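Local coordinates for protein 2-aminomuconic 6-semialdehyde dehydrogenase (Pseudomonas sp., PDB 7BZV) that catalyses the oxidation of 2-aminomuconic 6-semialdehyde in the meta-cleavage pathway of 2-aminophenol breakdown, uses NAD+ as cofactor and needs its tetrameric assembly to bind it, at residues B[4-9]-B[33-38]; B[67-72]-B[112-117]. All coordinates share one frame; numbering follows the deposited sequence.

Contact 1 pairs the strands 3-9 and 30-35 in a small four-stranded sheet near the N-terminus, and no other subunit touches its segments. Contact 2 packs helix 62-78 against helix 95-119, and its charged pair reaches a second subunit. Together they give a worked example of a chain using local contacts both to build itself and to meet its neighbours. The two follow one another along the chain. The centres of contacts 1 and 2 are 27 Å apart. The nearest atoms of contacts 1 and 2 are about 11 Å apart. The side chain of Asp-115 in contact 2 is about 6 Å from a bound PEG molecule, while contact 1 is plain structural pairing within the chain.

Contact 1: residues B[4-9]-B[33-38]; sequences QYRNFV and VVHEAD
With CG anti to the carbonyl carbon (chi1 -55°) and the chain bent at chi2, Gln-4 folds its amide back toward the neighbouring strand, where the His-35 ring, also turned with CG anti to its carbonyl carbon (chi1 -61°), meets it. His-35 NE2 donates to Gln-4 OE1 at 2.8 Å, in the carbonyl plane and on a lone pair, although the oxygen sits somewhat out of the ring plane; amide and ring stand almost perpendicular. Val-33 packs alongside the same amide through CG1, and Gln-4 NE2 bonds to Met-2 O. Over one face of the imidazole lies Arg-6 CG, a CH-pi contact 4.2 Å from the ring centroid.

Beneath these side chains, Gln-4 pairs with Val-33 and Tyr-5 with Val-34 where strands 3-9 and 30-35 run parallel as the inner strands of a small mixed four-stranded sheet, flanked by 12-14 and 19-23. Tyr-5 N reaches Val-33 O at 3.0 Å, and Tyr-5 O accepts from His-35 N at 3.2 Å, so a single residue bonds to the backbone on both sides of Val-34. Past the paired stretch Asn-7 takes over: its ND2 donates to His-35 O at 2.9 Å from above the carbonyl plane, and it also bonds to Val-14 O, while OD1 accepts from His-207 N and rests 3.6 Å from Ala-37 CB.

ND1 of His-35 accepts from Ser-16 N while NE2 donates, consistent with a neutral imidazole protonated on NE2 whose rotation is fixed by the two bonds; the buried Asn-7 amide likewise uses both its ends to join strand, loop and neighbouring strand.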
ATOM      1  N   GLN B   4      39.268 -19.872  19.321  1.00 68.08           N
ATOM      2  CA  GLN B   4      38.437 -19.293  20.366  1.00 58.82           C
ATOM      3  C   GLN B   4      37.285 -18.529  19.719  1.00 54.27           C
ATOM      4  O   GLN B   4      37.496 -17.756  18.779  1.00 51.85           O
ATOM      5  CB  GLN B   4      39.223 -18.340  21.271  1.00 64.65           C
ATOM      6  CG  GLN B   4      40.465 -18.929  21.922  1.00 66.02           C
ATOM      7  CD  GLN B   4      40.151 -20.126  22.794  1.00 64.37           C
ATOM      8  OE1 GLN B   4      39.457 -20.017  23.809  1.00 53.42           O
ATOM      9  NE2 GLN B   4      40.649 -21.282  22.393  1.00 59.32           N
ATOM     10  N   TYR B   5      36.081 -18.758  20.215  1.00 48.24           N
ATOM     11  CA  TYR B   5      34.892 -18.006  19.836  1.00 51.32           C
ATOM     12  C   TYR B   5      34.530 -17.183  21.074  1.00 47.25           C
ATOM     13  O   TYR B   5      34.056 -17.730  22.079  1.00 45.26           O
ATOM     14  CB  TYR B   5      33.785 -18.958  19.371  1.00 46.70           C
ATOM     15  CG  TYR B   5      33.957 -19.511  17.953  1.00 41.16           C
ATOM     16  CD1 TYR B   5      34.457 -18.720  16.926  1.00 47.78           C
ATOM     17  CD2 TYR B   5      33.613 -20.828  17.652  1.00 44.42           C
ATOM     18  CE1 TYR B   5      34.591 -19.223  15.628  1.00 47.65           C
ATOM     19  CE2 TYR B   5      33.748 -21.342  16.362  1.00 43.53           C
ATOM     20  CZ  TYR B   5      34.242 -20.531  15.355  1.00 45.50           C
ATOM     21  OH  TYR B   5      34.385 -21.020  14.064  1.00 46.71           O
ATOM     22  N   ARG B   6      34.830 -15.888  21.028  1.00 43.20           N
ATOM     23  CA  ARG B   6      34.660 -15.027  22.189  1.00 49.73           C
ATOM     24  C   ARG B   6      33.360 -14.239  22.096  1.00 50.59           C
ATOM     25  O   ARG B   6      32.703 -14.188  21.052  1.00 42.81           O
ATOM     26  CB  ARG B   6      35.840 -14.066  22.333  1.00 58.01           C
ATOM     27  CG  ARG B   6      37.176 -14.766  22.557  1.00 62.59           C
ATOM     28  CD  ARG B   6      38.358 -13.808  22.454  1.00 83.62           C
ATOM     29  NE  ARG B   6      38.320 -13.044  21.214  1.00103.95           N
ATOM     30  CZ  ARG B   6      38.939 -13.396  20.094  1.00102.39           C
ATOM     31  NH1 ARG B   6      39.668 -14.507  20.066  1.00126.21           N
ATOM     32  NH2 ARG B   6      38.829 -12.631  19.009  1.00 62.68           N
ATOM     33  N   ASN B   7      32.988 -13.632  23.218  1.00 44.13           N
ATOM     34  CA  ASN B   7      31.886 -12.688  23.235  1.00 47.69           C
ATOM     35  C   ASN B   7      32.337 -11.347  22.656  1.00 56.43           C
ATOM     36  O   ASN B   7      33.533 -11.043  22.595  1.00 46.92           O
ATOM     37  CB  ASN B   7      31.368 -12.476  24.658  1.00 55.99           C
ATOM     38  CG  ASN B   7      31.009 -13.765  25.352  1.00 54.65           C
ATOM     39  OD1 ASN B   7      29.903 -14.269  25.205  1.00 54.44           O
ATOM     40  ND2 ASN B   7      31.944 -14.296  26.141  1.00 52.36           N
ATOM     41  N   PHE B   8      31.357 -10.537  22.241  1.00 45.13           N
ATOM     42  CA  PHE B   8      31.625  -9.210  21.681  1.00 45.88           C
ATOM     43  C   PHE B   8      30.626  -8.244  22.312  1.00 48.07           C
ATOM     44  O   PHE B   8      29.435  -8.272  21.987  1.00 44.41           O
ATOM     45  CB  PHE B   8      31.535  -9.258  20.148  1.00 44.17           C
ATOM     46  CG  PHE B   8      32.000  -8.005  19.462  1.00 43.78           C
ATOM     47  CD1 PHE B   8      33.337  -7.667  19.429  1.00 44.32           C
ATOM     48  CD2 PHE B   8      31.078  -7.167  18.825  1.00 42.69           C
ATOM     49  CE1 PHE B   8      33.765  -6.500  18.807  1.00 51.28           C
ATOM     50  CE2 PHE B   8      31.489  -5.997  18.205  1.00 46.39           C
ATOM     51  CZ  PHE B   8      32.834  -5.665  18.186  1.00 48.75           C
ATOM     52  N   VAL B   9      31.091  -7.398  23.232  1.00 44.50           N
ATOM     53  CA  VAL B   9      30.201  -6.517  23.986  1.00 56.65           C
ATOM     54  C   VAL B   9      30.774  -5.115  23.934  1.00 54.83           C
ATOM     55  O   VAL B   9      31.933  -4.897  24.314  1.00 47.95           O
ATOM     56  CB  VAL B   9      30.018  -6.981  25.445  1.00 54.54           C
ATOM     57  CG1 VAL B   9      29.256  -5.932  26.255  1.00 50.39           C
ATOM     58  CG2 VAL B   9      29.278  -8.333  25.486  1.00 45.46           C
ATOM     59  N   VAL B  33      36.652 -23.666  21.121  1.00 40.01           N
ATOM     60  CA  VAL B  33      36.076 -23.524  22.448  1.00 55.35           C
ATOM     61  C   VAL B  33      35.469 -22.129  22.579  1.00 47.95           C
ATOM     62  O   VAL B  33      35.943 -21.149  21.994  1.00 45.69           O
ATOM     63  CB  VAL B  33      37.108 -23.820  23.570  1.00 69.89           C
ATOM     64  CG1 VAL B  33      38.399 -23.104  23.314  1.00 70.27           C
ATOM     65  CG2 VAL B  33      36.516 -23.459  24.927  1.00 84.13           C
ATOM     66  N   VAL B  34      34.401 -22.062  23.363  1.00 43.20           N
ATOM     67  CA  VAL B  34      33.474 -20.943  23.380  1.00 54.85           C
ATOM     68  C   VAL B  34      33.397 -20.390  24.790  1.00 53.78           C
ATOM     69  O   VAL B  34      33.296 -21.156  25.751  1.00 47.29           O
ATOM     70  CB  VAL B  34      32.084 -21.403  22.914  1.00 39.43           C
ATOM     71  CG1 VAL B  34      31.161 -20.192  22.617  1.00 48.55           C
ATOM     72  CG2 VAL B  34      32.238 -22.322  21.722  1.00 46.33           C
ATOM     73  N   HIS B  35      33.380 -19.058  24.904  1.00 49.53           N
ATOM     74  CA  HIS B  35      33.453 -18.375  26.189  1.00 45.14           C
ATOM     75  C   HIS B  35      32.062 -17.963  26.628  1.00 49.04           C
ATOM     76  O   HIS B  35      31.435 -17.101  26.000  1.00 52.87           O
ATOM     77  CB  HIS B  35      34.370 -17.166  26.091  1.00 46.25           C
ATOM     78  CG  HIS B  35      35.778 -17.520  25.729  1.00 57.70           C
ATOM     79  ND1 HIS B  35      36.846 -17.297  26.575  1.00 59.09           N
ATOM     80  CD2 HIS B  35      36.291 -18.100  24.621  1.00 49.96           C
ATOM     81  CE1 HIS B  35      37.959 -17.706  25.992  1.00 57.31           C
ATOM     82  NE2 HIS B  35      37.650 -18.200  24.807  1.00 55.85           N
ATOM     83  N   GLU B  36      31.598 -18.560  27.724  1.00 46.04           N
ATOM     84  CA  GLU B  36      30.227 -18.375  28.168  1.00 54.40           C
ATOM     85  C   GLU B  36      30.074 -17.053  28.905  1.00 57.42           C
ATOM     86  O   GLU B  36      30.951 -16.644  29.663  1.00 58.83           O
ATOM     87  CB  GLU B  36      29.798 -19.537  29.064  1.00 51.14           C
ATOM     88  CG  GLU B  36      28.322 -19.486  29.467  1.00 67.86           C
ATOM     89  CD  GLU B  36      27.844 -20.731  30.198  1.00 62.59           C
ATOM     90  OE1 GLU B  36      28.648 -21.663  30.370  1.00 52.98           O
ATOM     91  OE2 GLU B  36      26.653 -20.769  30.595  1.00 62.47           O
ATOM     92  N   ALA B  37      28.940 -16.397  28.684  1.00 55.93           N
ATOM     93  CA  ALA B  37      28.642 -15.097  29.267  1.00 59.90           C
ATOM     94  C   ALA B  37      27.763 -15.275  30.495  1.00 66.67           C
ATOM     95  O   ALA B  37      26.760 -15.999  30.444  1.00 51.29           O
ATOM     96  CB  ALA B  37      27.933 -14.204  28.248  1.00 52.80           C
ATOM     97  N   ASP B  38      28.129 -14.601  31.590  1.00 61.74           N
ATOM     98  CA  ASP B  38      27.349 -14.664  32.820  1.00 57.89           C
ATOM     99  C   ASP B  38      26.237 -13.620  32.796  1.00 54.80           C
ATOM    100  O   ASP B  38      26.130 -12.809  31.873  1.00 52.59           O
ATOM    101  CB  ASP B  38      28.240 -14.453  34.050  1.00 58.65           C
ATOM    102  CG  ASP B  38      29.161 -13.264  33.903  1.00 67.64           C
ATOM    103  OD1 ASP B  38      28.676 -12.180  33.508  1.00 69.68           O
ATOM    104  OD2 ASP B  38      30.374 -13.410  34.192  1.00 78.78           O
TER

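Contact 2: residues B[67-72]-B[112-117]; sequences DWLRRI and NFADIL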
ATOM      1  N   ASP B  67      22.749   1.946   3.866  1.00 25.22           N
ATOM      2  CA  ASP B  67      24.151   1.788   3.488  1.00 30.08           C
ATOM      3  C   ASP B  67      24.892   0.852   4.447  1.00 33.07           C
ATOM      4  O   ASP B  67      25.694   0.022   4.015  1.00 26.31           O
ATOM      5  CB  ASP B  67      24.842   3.156   3.450  1.00 41.24           C
ATOM      6  CG  ASP B  67      24.387   4.026   2.279  1.00 68.61           C
ATOM      7  OD1 ASP B  67      23.666   3.515   1.403  1.00 72.99           O
ATOM      8  OD2 ASP B  67      24.731   5.231   2.240  1.00 80.25           O
ATOM      9  N   TRP B  68      24.673   0.996   5.758  1.00 30.90           N
ATOM     10  CA  TRP B  68      25.327   0.093   6.707  1.00 29.72           C
ATOM     11  C   TRP B  68      24.976  -1.353   6.396  1.00 25.96           C
ATOM     12  O   TRP B  68      25.845  -2.227   6.375  1.00 30.38           O
ATOM     13  CB  TRP B  68      24.900   0.425   8.143  1.00 34.23           C
ATOM     14  CG  TRP B  68      25.605   1.561   8.822  1.00 39.76           C
ATOM     15  CD1 TRP B  68      25.033   2.710   9.301  1.00 32.15           C
ATOM     16  CD2 TRP B  68      26.988   1.640   9.140  1.00 34.07           C
ATOM     17  NE1 TRP B  68      25.989   3.516   9.868  1.00 37.61           N
ATOM     18  CE2 TRP B  68      27.196   2.875   9.801  1.00 41.38           C
ATOM     19  CE3 TRP B  68      28.075   0.789   8.930  1.00 38.35           C
ATOM     20  CZ2 TRP B  68      28.443   3.276  10.255  1.00 38.89           C
ATOM     21  CZ3 TRP B  68      29.308   1.187   9.383  1.00 47.90           C
ATOM     22  CH2 TRP B  68      29.487   2.425  10.023  1.00 58.46           C
ATOM     23  N   LEU B  69      23.681  -1.621   6.146  1.00 27.14           N
ATOM     24  CA  LEU B  69      23.245  -2.992   5.889  1.00 25.06           C
ATOM     25  C   LEU B  69      23.947  -3.544   4.656  1.00 31.68           C
ATOM     26  O   LEU B  69      24.312  -4.723   4.610  1.00 26.67           O
ATOM     27  CB  LEU B  69      21.721  -3.059   5.688  1.00 21.22           C
ATOM     28  CG  LEU B  69      20.882  -2.737   6.924  1.00 32.09           C
ATOM     29  CD1 LEU B  69      19.413  -2.587   6.487  1.00 29.09           C
ATOM     30  CD2 LEU B  69      21.010  -3.793   7.945  1.00 37.21           C
ATOM     31  N   ARG B  70      24.126  -2.700   3.639  1.00 27.81           N
ATOM     32  CA  ARG B  70      24.821  -3.132   2.431  1.00 30.37           C
ATOM     33  C   ARG B  70      26.322  -3.297   2.675  1.00 29.38           C
ATOM     34  O   ARG B  70      26.945  -4.207   2.124  1.00 34.98           O
ATOM     35  CB  ARG B  70      24.530  -2.134   1.306  1.00 30.46           C
ATOM     36  CG  ARG B  70      23.126  -2.275   0.764  1.00 24.35           C
ATOM     37  CD  ARG B  70      22.702  -1.107  -0.178  1.00 26.12           C
ATOM     38  NE  ARG B  70      21.338  -1.287  -0.674  1.00 27.92           N
ATOM     39  CZ  ARG B  70      20.620  -0.334  -1.272  1.00 26.94           C
ATOM     40  NH1 ARG B  70      21.128   0.885  -1.474  1.00 31.61           N
ATOM     41  NH2 ARG B  70      19.400  -0.602  -1.671  1.00 24.42           N
ATOM     42  N   ARG B  71      26.927  -2.431   3.498  1.00 32.94           N
ATOM     43  CA  ARG B  71      28.347  -2.602   3.812  1.00 32.46           C
ATOM     44  C   ARG B  71      28.571  -3.891   4.583  1.00 36.90           C
ATOM     45  O   ARG B  71      29.559  -4.598   4.350  1.00 33.21           O
ATOM     46  CB  ARG B  71      28.862  -1.402   4.602  1.00 44.39           C
ATOM     47  CG  ARG B  71      28.576  -0.087   3.905  1.00 67.56           C
ATOM     48  CD  ARG B  71      29.789   0.797   3.879  1.00 76.18           C
ATOM     49  NE  ARG B  71      29.983   1.499   5.142  1.00 76.82           N
ATOM     50  CZ  ARG B  71      31.001   1.290   5.969  1.00 90.69           C
ATOM     51  NH1 ARG B  71      31.931   0.387   5.669  1.00 77.04           N
ATOM     52  NH2 ARG B  71      31.093   1.994   7.092  1.00104.50           N
ATOM     53  N   ILE B  72      27.649  -4.225   5.491  1.00 31.17           N
ATOM     54  CA  ILE B  72      27.711  -5.508   6.182  1.00 29.66           C
ATOM     55  C   ILE B  72      27.644  -6.661   5.190  1.00 36.97           C
ATOM     56  O   ILE B  72      28.448  -7.601   5.243  1.00 36.36           O
ATOM     57  CB  ILE B  72      26.590  -5.620   7.231  1.00 32.35           C
ATOM     58  CG1 ILE B  72      26.894  -4.715   8.420  1.00 35.52           C
ATOM     59  CG2 ILE B  72      26.411  -7.093   7.635  1.00 33.04           C
ATOM     60  CD1 ILE B  72      25.671  -4.406   9.332  1.00 29.66           C
ATOM     61  N   ASN B 112      18.215  -7.594   1.205  1.00 22.89           N
ATOM     62  CA  ASN B 112      16.773  -7.468   1.043  1.00 23.77           C
ATOM     63  C   ASN B 112      16.192  -6.418   1.996  1.00 23.32           C
ATOM     64  O   ASN B 112      15.297  -5.656   1.620  1.00 21.44           O
ATOM     65  CB  ASN B 112      16.095  -8.816   1.284  1.00 33.53           C
ATOM     66  CG  ASN B 112      16.411  -9.880   0.180  1.00 65.47           C
ATOM     67  OD1 ASN B 112      15.959 -11.024   0.269  1.00 68.97           O
ATOM     68  ND2 ASN B 112      17.181  -9.501  -0.834  1.00 61.09           N
ATOM     69  N   PHE B 113      16.555  -6.474   3.274  1.00 23.54           N
ATOM     70  CA  PHE B 113      16.011  -5.477   4.200  1.00 26.74           C
ATOM     71  C   PHE B 113      16.591  -4.098   3.952  1.00 21.71           C
ATOM     72  O   PHE B 113      15.940  -3.103   4.286  1.00 22.73           O
ATOM     73  CB  PHE B 113      16.193  -5.933   5.668  1.00 25.58           C
ATOM     74  CG  PHE B 113      15.176  -6.952   6.060  1.00 19.60           C
ATOM     75  CD1 PHE B 113      13.851  -6.583   6.154  1.00 22.07           C
ATOM     76  CD2 PHE B 113      15.514  -8.288   6.189  1.00 24.81           C
ATOM     77  CE1 PHE B 113      12.867  -7.509   6.421  1.00 27.17           C
ATOM     78  CE2 PHE B 113      14.524  -9.242   6.460  1.00 24.67           C
ATOM     79  CZ  PHE B 113      13.205  -8.845   6.572  1.00 22.37           C
ATOM     80  N   ALA B 114      17.790  -3.995   3.381  1.00 22.61           N
ATOM     81  CA  ALA B 114      18.229  -2.673   2.952  1.00 25.03           C
ATOM     82  C   ALA B 114      17.264  -2.077   1.914  1.00 21.96           C
ATOM     83  O   ALA B 114      16.893  -0.898   2.001  1.00 21.68           O
ATOM     84  CB  ALA B 114      19.649  -2.763   2.403  1.00 28.09           C
ATOM     85  N   ASP B 115      16.859  -2.882   0.920  1.00 22.05           N
ATOM     86  CA  ASP B 115      15.910  -2.439  -0.100  1.00 24.87           C
ATOM     87  C   ASP B 115      14.566  -2.074   0.519  1.00 21.35           C
ATOM     88  O   ASP B 115      13.987  -1.028   0.197  1.00 22.17           O
ATOM     89  CB  ASP B 115      15.697  -3.541  -1.164  1.00 23.05           C
ATOM     90  CG  ASP B 115      16.917  -3.815  -2.014  1.00 27.56           C
ATOM     91  OD1 ASP B 115      17.872  -3.008  -2.064  1.00 26.74           O
ATOM     92  OD2 ASP B 115      16.955  -4.894  -2.624  1.00 25.69           O
ATOM     93  N   ILE B 116      14.044  -2.928   1.405  1.00 21.74           N
ATOM     94  CA  ILE B 116      12.751  -2.655   2.045  1.00 20.41           C
ATOM     95  C   ILE B 116      12.793  -1.364   2.841  1.00 21.94           C
ATOM     96  O   ILE B 116      11.875  -0.542   2.791  1.00 22.18           O
ATOM     97  CB  ILE B 116      12.348  -3.825   2.951  1.00 24.40           C
ATOM     98  CG1 ILE B 116      11.950  -4.960   2.012  1.00 39.50           C
ATOM     99  CG2 ILE B 116      11.179  -3.451   3.878  1.00 29.10           C
ATOM    100  CD1 ILE B 116      12.147  -6.309   2.539  1.00 37.38           C
ATOM    101  N   LEU B 117      13.877  -1.153   3.578  1.00 21.87           N
ATOM    102  CA  LEU B 117      14.014   0.089   4.342  1.00 22.41           C
ATOM    103  C   LEU B 117      14.101   1.280   3.414  1.00 24.20           C
ATOM    104  O   LEU B 117      13.482   2.319   3.664  1.00 22.42           O
ATOM    105  CB  LEU B 117      15.257   0.021   5.229  1.00 23.50           C
ATOM    106  CG  LEU B 117      15.568   1.243   6.110  1.00 23.79           C
ATOM    107  CD1 LEU B 117      14.421   1.565   7.056  1.00 24.64           C
ATOM    108  CD2 LEU B 117      16.913   0.997   6.875  1.00 25.09           C
TER
HETATM  109  O   HOH W   1      20.261  -3.905  -1.116  1.00 28.66           O
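An antiparallel helix pair, helix 62-78 against helix 95-119 of the aldehyde dehydrogenase fold, comes together at Leu-69 and Ala-114. The axes of the short segments approach to 8.7 Å, with N-to-C directions 167° apart, and the small side chain of Ala-114 permits this closeness. Leu-69 CD1 lies against the backbone of the facing helix, 3.7 Å from Ala-114 CA, while Leu-69 CB meets Ala-114 CB at 3.9 Å. CD1 is also near Leu-117 CD2, and Ala-169 of helix 156-169 touches both leucines.

Beside this apolar seam Arg-70 stretches across. Its chain is extended from CG to NE, which carries the guanidinium past Ala-114 CB to the carboxylate of Asp-115. Arg-70 NH2 donates to Asp-115 OD1 at 2.9 Å, with an angle at the hydrogen of 152°. The oxygen lies at the guanidinium edge, close to its plane, and is met nearly along its C-O axis. The two flat groups are 66° apart. A water bridges the same partners, accepting from Arg-70 NE at 2.9 Å and donating to Asp-115 OD1 at 2.7 Å. Arg-70 NH2 also forms a salt bridge with Asp-115 OD1 of the second subunit. Asp-115 of this chain is bound likewise by Arg-70 of that subunit, so OD1 is gripped by two arginines and the water, and the two NH2 groups come close beside the carboxylates.

With a leucine in place of Arg-70, Asp-115 would probably lose its charged mate within the chain and across the interface, and the bridging water one of its holds. Reciprocal bridging of this kind, atop a close-packed antiparallel helix pair, is characteristic of a symmetric subunit interface, here within the tetramer.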